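Local coordinates for adherence and virulence protein A (Streptococcus pneumoniae, PDB 6PON), which binds fibronectin and probably contributes to the adherence and virulence of the pneumococcus, at residues B[85-90]-B[103-108]; B[97-102]-B[121-126]; B[17-22]-B[89-94]. All blocks are in the same frame, centred on the assembly; numbering follows the deposited sequence.

Contact 1. Residues B[85-90]-B[103-108]; sequences GALIES and TVSNKN
Leu87, Glu89 and Ser90 pair with Thr103 and Ser105 across an antiparallel beta hairpin, in which strand 87-93, outermost in its five-stranded sheet within this chain, runs against strand 99-107. Leu87 and Ser105 form a hydrogen-bonded pair closed by two backbone bonds: Leu87 N gives to Ser105 O at 2.9 Å and Ser105 N to Leu87 O at 3.1 Å. In the next pair, Ile88 with Val104, the side chains lie on the buried face. There Val104 CB packs on Ala86 CB at 4.0 Å. Beyond it the register slips by one residue in a classic beta bulge, where Glu89 and Ser90 both face Thr103. Thr103 O takes a short bond from Glu89 N (2.7 Å) and a weak, longer one from Ser90 N, and Thr103 N returns a bond to Ser90 O at 3.0 Å.

The bulge turns the Glu89 side chain toward the partner strand. With CG anti to the carbonyl carbon (chi1 -82°) and the chain extended beyond it, the carboxylate reaches along the sheet to Ser105. Ser105 OG donates to Glu89 OE2 at 2.7 Å, arriving from above the carboxylate plane, 75° out of it. The other oxygen, OE1, is bonded to Gln115 NE2 of strand 113-121. A water bridges Ser90 OG and Thr103 OG1. At the far end the amide of Asn106 lies against Ala86, its ND2 3.6 Å from Ala86 CB, and that nitrogen bonds to the carbonyls of Tyr82 and Gln84.

The face of Ile88 and Val104 is thus apolar, while that of Ser90, Thr103 and Ser105 is hydroxyl-rich although Leu87 lies on it too. The bulge lets one carboxylate link three successive strands; its two donors would be expected to favour the ionised form.

Contact 2. Residues B[97-102]-B[121-126]; sequences DRIVEI and EIMGKH
Met123 reaches back across the start of strand 99-107 and touches three consecutive residues, Asp97, Arg98 and Ile99, with its sulfur and methyl group. Its chain is bent at chi2 (-81°), which carries the end of the side chain toward the strand. The methyl CE of Met123 lies 3.5 Å from CG1 of Ile99, the two side chains meeting at a slant. Asp97 crosses Met123 at about a right angle, its OD1 3.6 Å from the same methyl CE.

Arg98, just before the strand, is bent at chi3 (-52°), so that its guanidinium lies over the backbone carbonyl of Ile122. Ile122 O sits 3.1 Å above the guanidinium plane, over its centre, a face-on approach in which the N-H groups do not point at the oxygen. Met123 SD is 3.4 Å from Arg98 NH2. Arg98 CB also packs on Ile122 CB at 4.1 Å.

Alongside these side-chain contacts one nearly straight backbone bond, Ile122 N to Arg98 O at 2.9 Å, fastens the loop that follows strand 113-121 to Arg98, the centre of an inverse gamma turn. Asp97 OD1 accepts from Arg98 N, which probably steadies the turn. Ile99 pairs with Glu121 in a non-hydrogen-bonded antiparallel pair, and the buried carboxylate of Glu121 is held by a salt bridge to Arg154 and a hydrogen bond with Tyr162 OH.

The contact therefore joins apolar methyl packing to a guanidinium with a carbonyl oxygen over its face, an oxygen probably drawn by the positive charge rather than by a directed N-H bond.

Contact 3. Residues B[17-22]-B[89-94]; sequences SELVNG and ESIEQV
Leu19 and Val20, at the end of helix 5-19, pack on Ile91 of strand 87-93, and the contact is mainly apolar. Ile91 points toward the helix end and puts its CD1 against Leu19 CB at 3.7 Å. Its CG1 lies anti to the carbonyl carbon (chi1 -61°) and chi2 is extended, which carries the terminal methyl out to Leu19. Val20, the first residue past the helix, fits alongside with its two methyls on different targets. Val20 CG2 approaches Ile91 CG1 at 4.2 Å and also lies near Ser90 CA. Val20 CG1 rests 3.6 Å from the carbonyl oxygen Glu89 O. Val12, from the same helix, also packs on Ile91, so the isoleucine meets both the body and the end of that helix. Leu19 also touches His46 of strand 44-51 and Leu61 of strand 58-61.

The helix gives way to a type II beta turn from Leu19 to Gly22, closed by the bond from Gly22 N to Leu19 O at 2.7 Å. Asn21 occupies its third position with positive phi (70°), and the turn delivers the chain into strand 23-28, the first strand of the four-stranded sheet. The chain around 21-24 is hydrogen-bonded to residues 85-88, at the start of the outer strand of the five-stranded sheet.

Among the polar links, backbone bonds of Asn21 and Gly22 with Ile88 dock the turn just before Glu89. Within the two segments the link is a water, which donates to Asn21 OD1 at 3.2 Å and to Glu89 O at 2.6 Å, bridging turn and strand. The Glu89 side chain leaves its CA away from the turn. Farther along the strand, Arg16 of the helix donates through NE to Ile91 O, and a long, weak ion pair joins its NH2 to Glu92.

All three contacts bear on one five-stranded antiparallel sheet. The centre of contact 1 lies about 23 Å from the centre of the chain, those of contacts 2 and 3 about 11 and 14 Å; the Ile88-Val104 and Leu19-Ile91 sides are buried. Contacts 1 and 2 share strand 99-107, using its far and near ends. Contacts 1 and 3 share Glu89 and Ser90, which bond to strand 99-107, while the following Ile91 supplies the apolar packing against the helix end. Contact 1 is dominated by backbone and hydroxyl bonding, contact 2 by a single backbone bond beside methionine and arginine packing, contact 3 by hydrocarbon with a bridging water. Backbone pairing of Glu101 with Glu92 joins contacts 2 and 3.

Contact 1. Residues B[85-90]-B[103-108]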
loop_
_atom_site.group_PDB
_atom_site.type_symbol
_atom_site.label_atom_id
_atom_site.label_comp_id
_atom_site.label_asym_id
_atom_site.label_seq_id
_atom_site.Cartn_x
_atom_site.Cartn_y
_atom_site.Cartn_z
ATOM N N GLY B 85 -41.511 24.495 16.678
ATOM C CA GLY B 85 -40.941 24.658 18.001
ATOM C C GLY B 85 -40.171 23.464 18.520
ATOM O O GLY B 85 -39.777 23.461 19.693
ATOM N N ALA B 86 -39.934 22.451 17.693
ATOM C CA ALA B 86 -39.330 21.239 18.212
ATOM C C ALA B 86 -37.851 21.460 18.526
ATOM O O ALA B 86 -37.198 22.360 17.996
ATOM C CB ALA B 86 -39.503 20.089 17.221
ATOM N N LEU B 87 -37.331 20.628 19.420
ATOM C CA LEU B 87 -35.924 20.629 19.777
ATOM C C LEU B 87 -35.233 19.512 19.004
ATOM O O LEU B 87 -35.759 18.401 18.898
ATOM C CB LEU B 87 -35.741 20.433 21.284
ATOM C CG LEU B 87 -34.301 20.154 21.718
ATOM C CD1 LEU B 87 -33.468 21.423 21.607
ATOM C CD2 LEU B 87 -34.217 19.565 23.120
ATOM N N ILE B 88 -34.074 19.816 18.435
ATOM C CA ILE B 88 -33.347 18.846 17.627
ATOM C C ILE B 88 -32.439 18.055 18.556
ATOM O O ILE B 88 -31.480 18.595 19.107
ATOM C CB ILE B 88 -32.565 19.529 16.503
ATOM C CG1 ILE B 88 -33.546 20.078 15.466
ATOM C CG2 ILE B 88 -31.611 18.543 15.843
ATOM C CD1 ILE B 88 -32.918 20.919 14.413
ATOM N N GLU B 89 -32.741 16.772 18.736
ATOM C CA GLU B 89 -32.028 16.018 19.756
ATOM C C GLU B 89 -30.774 15.337 19.231
ATOM O O GLU B 89 -29.751 15.335 19.917
ATOM C CB GLU B 89 -32.963 14.997 20.396
ATOM C CG GLU B 89 -33.814 15.650 21.477
ATOM C CD GLU B 89 -34.863 14.734 22.048
ATOM O OE1 GLU B 89 -35.184 13.701 21.410
ATOM O OE2 GLU B 89 -35.367 15.060 23.146
ATOM N N SER B 90 -30.826 14.786 18.020
ATOM C CA SER B 90 -29.696 14.087 17.434
ATOM C C SER B 90 -29.842 14.124 15.918
ATOM O O SER B 90 -30.961 14.204 15.395
ATOM C CB SER B 90 -29.631 12.639 17.916
ATOM O OG SER B 90 -30.731 11.907 17.398
ATOM N N THR B 103 -33.790 13.186 15.161
ATOM C CA THR B 103 -34.718 12.967 16.257
ATOM C C THR B 103 -35.043 14.301 16.914
ATOM O O THR B 103 -34.155 15.134 17.147
ATOM C CB THR B 103 -34.155 11.979 17.278
ATOM O OG1 THR B 103 -33.674 10.827 16.590
ATOM C CG2 THR B 103 -35.238 11.521 18.198
ATOM N N VAL B 104 -36.331 14.501 17.182
ATOM C CA VAL B 104 -36.848 15.737 17.750
ATOM C C VAL B 104 -37.822 15.403 18.863
ATOM O O VAL B 104 -38.451 14.340 18.890
ATOM C CB VAL B 104 -37.572 16.620 16.716
ATOM C CG1 VAL B 104 -36.660 16.927 15.553
ATOM C CG2 VAL B 104 -38.859 15.927 16.261
ATOM N N SER B 105 -37.955 16.347 19.776
ATOM C CA SER B 105 -38.949 16.281 20.823
ATOM C C SER B 105 -39.683 17.611 20.847
ATOM O O SER B 105 -39.118 18.654 20.502
ATOM C CB SER B 105 -38.306 15.967 22.178
ATOM O OG SER B 105 -37.245 16.853 22.434
ATOM N N ASN B 106 -40.948 17.561 21.245
ATOM C CA ASN B 106 -41.818 18.726 21.229
ATOM C C ASN B 106 -42.898 18.529 22.290
ATOM O O ASN B 106 -42.962 17.492 22.962
ATOM C CB ASN B 106 -42.416 18.927 19.832
ATOM C CG ASN B 106 -42.729 20.378 19.526
ATOM O OD1 ASN B 106 -42.775 21.218 20.420
ATOM N ND2 ASN B 106 -42.945 20.680 18.249
ATOM N N LYS B 107 -43.733 19.542 22.464
ATOM C CA LYS B 107 -44.961 19.366 23.219
ATOM C C LYS B 107 -46.121 19.288 22.236
ATOM O O LYS B 107 -45.998 19.686 21.075
ATOM C CB LYS B 107 -45.165 20.494 24.245
ATOM C CG LYS B 107 -45.051 21.918 23.711
ATOM C CD LYS B 107 -45.514 22.929 24.774
ATOM C CE LYS B 107 -44.579 24.147 24.862
ATOM N NZ LYS B 107 -44.886 25.233 23.879
ATOM N N ASN B 108 -47.239 18.715 22.693
ATOM C CA ASN B 108 -48.479 18.798 21.935
ATOM C C ASN B 108 -49.339 19.930 22.517
ATOM O O ASN B 108 -48.871 20.753 23.314
ATOM C CB ASN B 108 -49.198 17.441 21.887
ATOM C CG ASN B 108 -49.684 16.951 23.255
ATOM O OD1 ASN B 108 -49.777 17.705 24.214
ATOM N ND2 ASN B 108 -50.017 15.677 23.324
HETATM O O HOH W 1 -30.959 10.795 14.926
#

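Contact 2. Residues B[97-102]-B[121-126]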
loop_
_atom_site.group_PDB
_atom_site.type_symbol
_atom_site.label_atom_id
_atom_site.label_comp_id
_atom_site.label_asym_id
_atom_site.label_seq_id
_atom_site.Cartn_x
_atom_site.Cartn_y
_atom_site.Cartn_z
ATOM N N ASP B 97 -24.862 4.481 4.676
ATOM C CA ASP B 97 -25.859 4.540 3.623
ATOM C C ASP B 97 -26.338 5.982 3.455
ATOM O O ASP B 97 -25.989 6.870 4.232
ATOM C CB ASP B 97 -27.019 3.604 3.953
ATOM C CG ASP B 97 -27.788 3.150 2.719
ATOM O OD1 ASP B 97 -27.619 3.729 1.616
ATOM O OD2 ASP B 97 -28.588 2.203 2.869
ATOM N N ARG B 98 -27.136 6.215 2.414
ATOM C CA ARG B 98 -27.651 7.551 2.105
ATOM C C ARG B 98 -28.993 7.793 2.802
ATOM O O ARG B 98 -30.030 8.012 2.175
ATOM C CB ARG B 98 -27.764 7.737 0.594
ATOM C CG ARG B 98 -26.401 7.824 -0.163
ATOM C CD ARG B 98 -26.563 7.497 -1.649
ATOM N NE ARG B 98 -27.272 6.226 -1.725
ATOM C CZ ARG B 98 -27.995 5.812 -2.759
ATOM N NH1 ARG B 98 -28.130 6.576 -3.838
ATOM N NH2 ARG B 98 -28.622 4.644 -2.687
ATOM N N ILE B 99 -28.951 7.756 4.135
ATOM C CA ILE B 99 -30.124 7.942 4.983
ATOM C C ILE B 99 -29.727 8.763 6.197
ATOM O O ILE B 99 -28.758 8.422 6.887
ATOM C CB ILE B 99 -30.722 6.608 5.463
ATOM C CG1 ILE B 99 -30.870 5.640 4.302
ATOM C CG2 ILE B 99 -32.066 6.853 6.173
ATOM C CD1 ILE B 99 -31.509 4.367 4.681
ATOM N N VAL B 100 -30.505 9.805 6.497
ATOM C CA VAL B 100 -30.284 10.622 7.686
ATOM C C VAL B 100 -31.534 10.628 8.544
ATOM O O VAL B 100 -32.655 10.774 8.040
ATOM C CB VAL B 100 -29.879 12.066 7.343
ATOM C CG1 VAL B 100 -29.737 12.863 8.616
ATOM C CG2 VAL B 100 -28.581 12.063 6.556
ATOM N N GLU B 101 -31.326 10.493 9.853
ATOM C CA GLU B 101 -32.392 10.504 10.836
ATOM C C GLU B 101 -32.155 11.645 11.813
ATOM O O GLU B 101 -31.057 11.790 12.366
ATOM C CB GLU B 101 -32.485 9.168 11.569
ATOM C CG GLU B 101 -32.902 8.032 10.637
ATOM C CD GLU B 101 -33.083 6.716 11.351
ATOM O OE1 GLU B 101 -32.619 6.586 12.498
ATOM O OE2 GLU B 101 -33.703 5.813 10.762
ATOM N N ILE B 102 -33.197 12.447 12.004
ATOM C CA ILE B 102 -33.186 13.617 12.856
ATOM C C ILE B 102 -34.233 13.365 13.925
ATOM O O ILE B 102 -35.439 13.333 13.626
ATOM C CB ILE B 102 -33.502 14.901 12.076
ATOM C CG1 ILE B 102 -32.457 15.123 10.985
ATOM C CG2 ILE B 102 -33.629 16.084 13.055
ATOM C CD1 ILE B 102 -32.805 16.205 9.998
ATOM N N GLU B 121 -34.309 9.733 2.883
ATOM C CA GLU B 121 -33.674 8.657 2.140
ATOM C C GLU B 121 -33.350 9.198 0.760
ATOM O O GLU B 121 -34.255 9.624 0.032
ATOM C CB GLU B 121 -34.592 7.443 2.019
ATOM C CG GLU B 121 -35.172 6.952 3.330
ATOM C CD GLU B 121 -36.283 5.953 3.089
ATOM O OE1 GLU B 121 -36.611 5.748 1.890
ATOM O OE2 GLU B 121 -36.812 5.379 4.075
ATOM N N ILE B 122 -32.070 9.191 0.414
ATOM C CA ILE B 122 -31.602 9.693 -0.868
ATOM C C ILE B 122 -31.262 8.462 -1.695
ATOM O O ILE B 122 -30.154 7.927 -1.631
ATOM C CB ILE B 122 -30.428 10.642 -0.704
ATOM C CG1 ILE B 122 -30.879 11.811 0.170
ATOM C CG2 ILE B 122 -29.956 11.135 -2.055
ATOM C CD1 ILE B 122 -29.754 12.586 0.774
ATOM N N MET B 123 -32.244 8.005 -2.470
ATOM C CA MET B 123 -32.235 6.736 -3.190
ATOM C C MET B 123 -32.724 6.932 -4.610
ATOM O O MET B 123 -33.587 6.199 -5.097
ATOM C CB MET B 123 -33.122 5.700 -2.499
ATOM C CG MET B 123 -32.833 5.496 -1.013
ATOM S SD MET B 123 -31.422 4.412 -0.790
ATOM C CE MET B 123 -31.088 4.608 0.954
ATOM N N GLY B 124 -32.206 7.951 -5.284
ATOM C CA GLY B 124 -32.586 8.210 -6.656
ATOM C C GLY B 124 -34.088 8.270 -6.866
ATOM O O GLY B 124 -34.780 9.074 -6.236
ATOM N N LYS B 125 -34.595 7.388 -7.732
ATOM C CA LYS B 125 -36.015 7.352 -8.065
ATOM C C LYS B 125 -36.892 7.142 -6.830
ATOM O O LYS B 125 -38.046 7.578 -6.807
ATOM C CB LYS B 125 -36.241 6.248 -9.107
ATOM C CG LYS B 125 -37.567 5.526 -9.025
ATOM C CD LYS B 125 -37.463 4.139 -9.614
ATOM C CE LYS B 125 -37.699 4.191 -11.096
ATOM N NZ LYS B 125 -39.095 4.623 -11.380
ATOM N N HIS B 126 -36.362 6.507 -5.789
ATOM C CA HIS B 126 -37.126 6.181 -4.597
ATOM C C HIS B 126 -36.841 7.112 -3.431
ATOM O O HIS B 126 -37.278 6.828 -2.313
ATOM C CB HIS B 126 -36.841 4.740 -4.187
ATOM C CG HIS B 126 -37.250 3.734 -5.218
ATOM N ND1 HIS B 126 -38.483 3.757 -5.835
ATOM C CD2 HIS B 126 -36.587 2.677 -5.742
ATOM C CE1 HIS B 126 -38.562 2.756 -6.693
ATOM N NE2 HIS B 126 -37.422 2.087 -6.658
#

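Contact 3. Residues B[17-22]-B[89-94]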
loop_
_atom_site.group_PDB
_atom_site.type_symbol
_atom_site.label_atom_id
_atom_site.label_comp_id
_atom_site.label_asym_id
_atom_site.label_seq_id
_atom_site.Cartn_x
_atom_site.Cartn_y
_atom_site.Cartn_z
ATOM N N SER B 17 -23.031 19.456 14.482
ATOM C CA SER B 17 -22.467 20.481 15.345
ATOM C C SER B 17 -23.105 21.848 15.114
ATOM O O SER B 17 -23.011 22.718 15.987
ATOM C CB SER B 17 -20.942 20.546 15.166
ATOM O OG SER B 17 -20.555 21.479 14.175
ATOM N N GLU B 18 -23.758 22.070 13.980
ATOM C CA GLU B 18 -24.409 23.364 13.822
ATOM C C GLU B 18 -25.836 23.377 14.338
ATOM O O GLU B 18 -26.333 24.447 14.702
ATOM C CB GLU B 18 -24.390 23.813 12.364
ATOM C CG GLU B 18 -23.009 24.203 11.903
ATOM C CD GLU B 18 -22.812 25.710 11.879
ATOM O OE1 GLU B 18 -21.852 26.178 12.518
ATOM O OE2 GLU B 18 -23.592 26.432 11.231
ATOM N N LEU B 19 -26.475 22.227 14.451
ATOM C CA LEU B 19 -27.912 22.186 14.617
ATOM C C LEU B 19 -28.388 21.515 15.894
ATOM O O LEU B 19 -29.458 21.882 16.389
ATOM C CB LEU B 19 -28.552 21.486 13.411
ATOM C CG LEU B 19 -28.354 22.223 12.090
ATOM C CD1 LEU B 19 -29.094 21.518 10.961
ATOM C CD2 LEU B 19 -28.807 23.667 12.222
ATOM N N VAL B 20 -27.641 20.545 16.434
ATOM C CA VAL B 20 -28.150 19.782 17.566
ATOM C C VAL B 20 -28.445 20.744 18.710
ATOM O O VAL B 20 -27.714 21.714 18.936
ATOM C CB VAL B 20 -27.166 18.660 17.958
ATOM C CG1 VAL B 20 -27.517 18.032 19.301
ATOM C CG2 VAL B 20 -27.194 17.570 16.922
ATOM N N ASN B 21 -29.572 20.512 19.387
ATOM C CA ASN B 21 -30.118 21.352 20.448
ATOM C C ASN B 21 -30.641 22.676 19.926
ATOM O O ASN B 21 -30.976 23.563 20.727
ATOM C CB ASN B 21 -29.111 21.606 21.570
ATOM C CG ASN B 21 -28.815 20.361 22.353
ATOM O OD1 ASN B 21 -29.730 19.656 22.788
ATOM N ND2 ASN B 21 -27.536 20.061 22.522
ATOM N N GLY B 22 -30.723 22.839 18.608
ATOM C CA GLY B 22 -31.438 23.953 18.042
ATOM C C GLY B 22 -32.938 23.756 18.132
ATOM O O GLY B 22 -33.442 22.722 18.579
ATOM N N GLU B 89 -32.741 16.772 18.736
ATOM C CA GLU B 89 -32.028 16.018 19.756
ATOM C C GLU B 89 -30.774 15.337 19.231
ATOM O O GLU B 89 -29.751 15.335 19.917
ATOM C CB GLU B 89 -32.963 14.997 20.396
ATOM C CG GLU B 89 -33.814 15.650 21.477
ATOM C CD GLU B 89 -34.863 14.734 22.048
ATOM O OE1 GLU B 89 -35.184 13.701 21.410
ATOM O OE2 GLU B 89 -35.367 15.060 23.146
ATOM N N SER B 90 -30.826 14.786 18.020
ATOM C CA SER B 90 -29.696 14.087 17.434
ATOM C C SER B 90 -29.842 14.124 15.918
ATOM O O SER B 90 -30.961 14.204 15.395
ATOM C CB SER B 90 -29.631 12.639 17.916
ATOM O OG SER B 90 -30.731 11.907 17.398
ATOM N N ILE B 91 -28.706 14.070 15.211
ATOM C CA ILE B 91 -28.699 13.996 13.754
ATOM C C ILE B 91 -27.722 12.900 13.363
ATOM O O ILE B 91 -26.522 13.008 13.635
ATOM C CB ILE B 91 -28.312 15.331 13.092
ATOM C CG1 ILE B 91 -29.312 16.429 13.447
ATOM C CG2 ILE B 91 -28.234 15.179 11.575
ATOM C CD1 ILE B 91 -28.868 17.790 12.996
ATOM N N GLU B 92 -28.227 11.854 12.710
ATOM C CA GLU B 92 -27.468 10.619 12.580
ATOM C C GLU B 92 -27.601 10.060 11.175
ATOM O O GLU B 92 -28.713 9.952 10.643
ATOM C CB GLU B 92 -27.931 9.563 13.605
ATOM C CG GLU B 92 -27.872 9.992 15.082
ATOM C CD GLU B 92 -26.456 10.284 15.570
ATOM O OE1 GLU B 92 -25.485 9.897 14.878
ATOM O OE2 GLU B 92 -26.305 10.916 16.639
ATOM N N GLN B 93 -26.462 9.700 10.590
ATOM C CA GLN B 93 -26.448 8.864 9.400
ATOM C C GLN B 93 -26.640 7.408 9.809
ATOM O O GLN B 93 -26.092 6.958 10.819
ATOM C CB GLN B 93 -25.123 9.036 8.655
ATOM C CG GLN B 93 -24.977 8.218 7.399
ATOM C CD GLN B 93 -23.636 8.437 6.738
ATOM O OE1 GLN B 93 -22.713 8.996 7.342
ATOM N NE2 GLN B 93 -23.524 8.016 5.485
ATOM N N VAL B 94 -27.423 6.670 9.027
ATOM C CA VAL B 94 -27.512 5.224 9.213
ATOM C C VAL B 94 -26.295 4.593 8.551
ATOM O O VAL B 94 -26.196 4.568 7.323
ATOM C CB VAL B 94 -28.804 4.646 8.629
ATOM C CG1 VAL B 94 -28.869 3.158 8.935
ATOM C CG2 VAL B 94 -30.017 5.367 9.177
HETATM O O HOH W 2 -29.285 16.502 22.224
#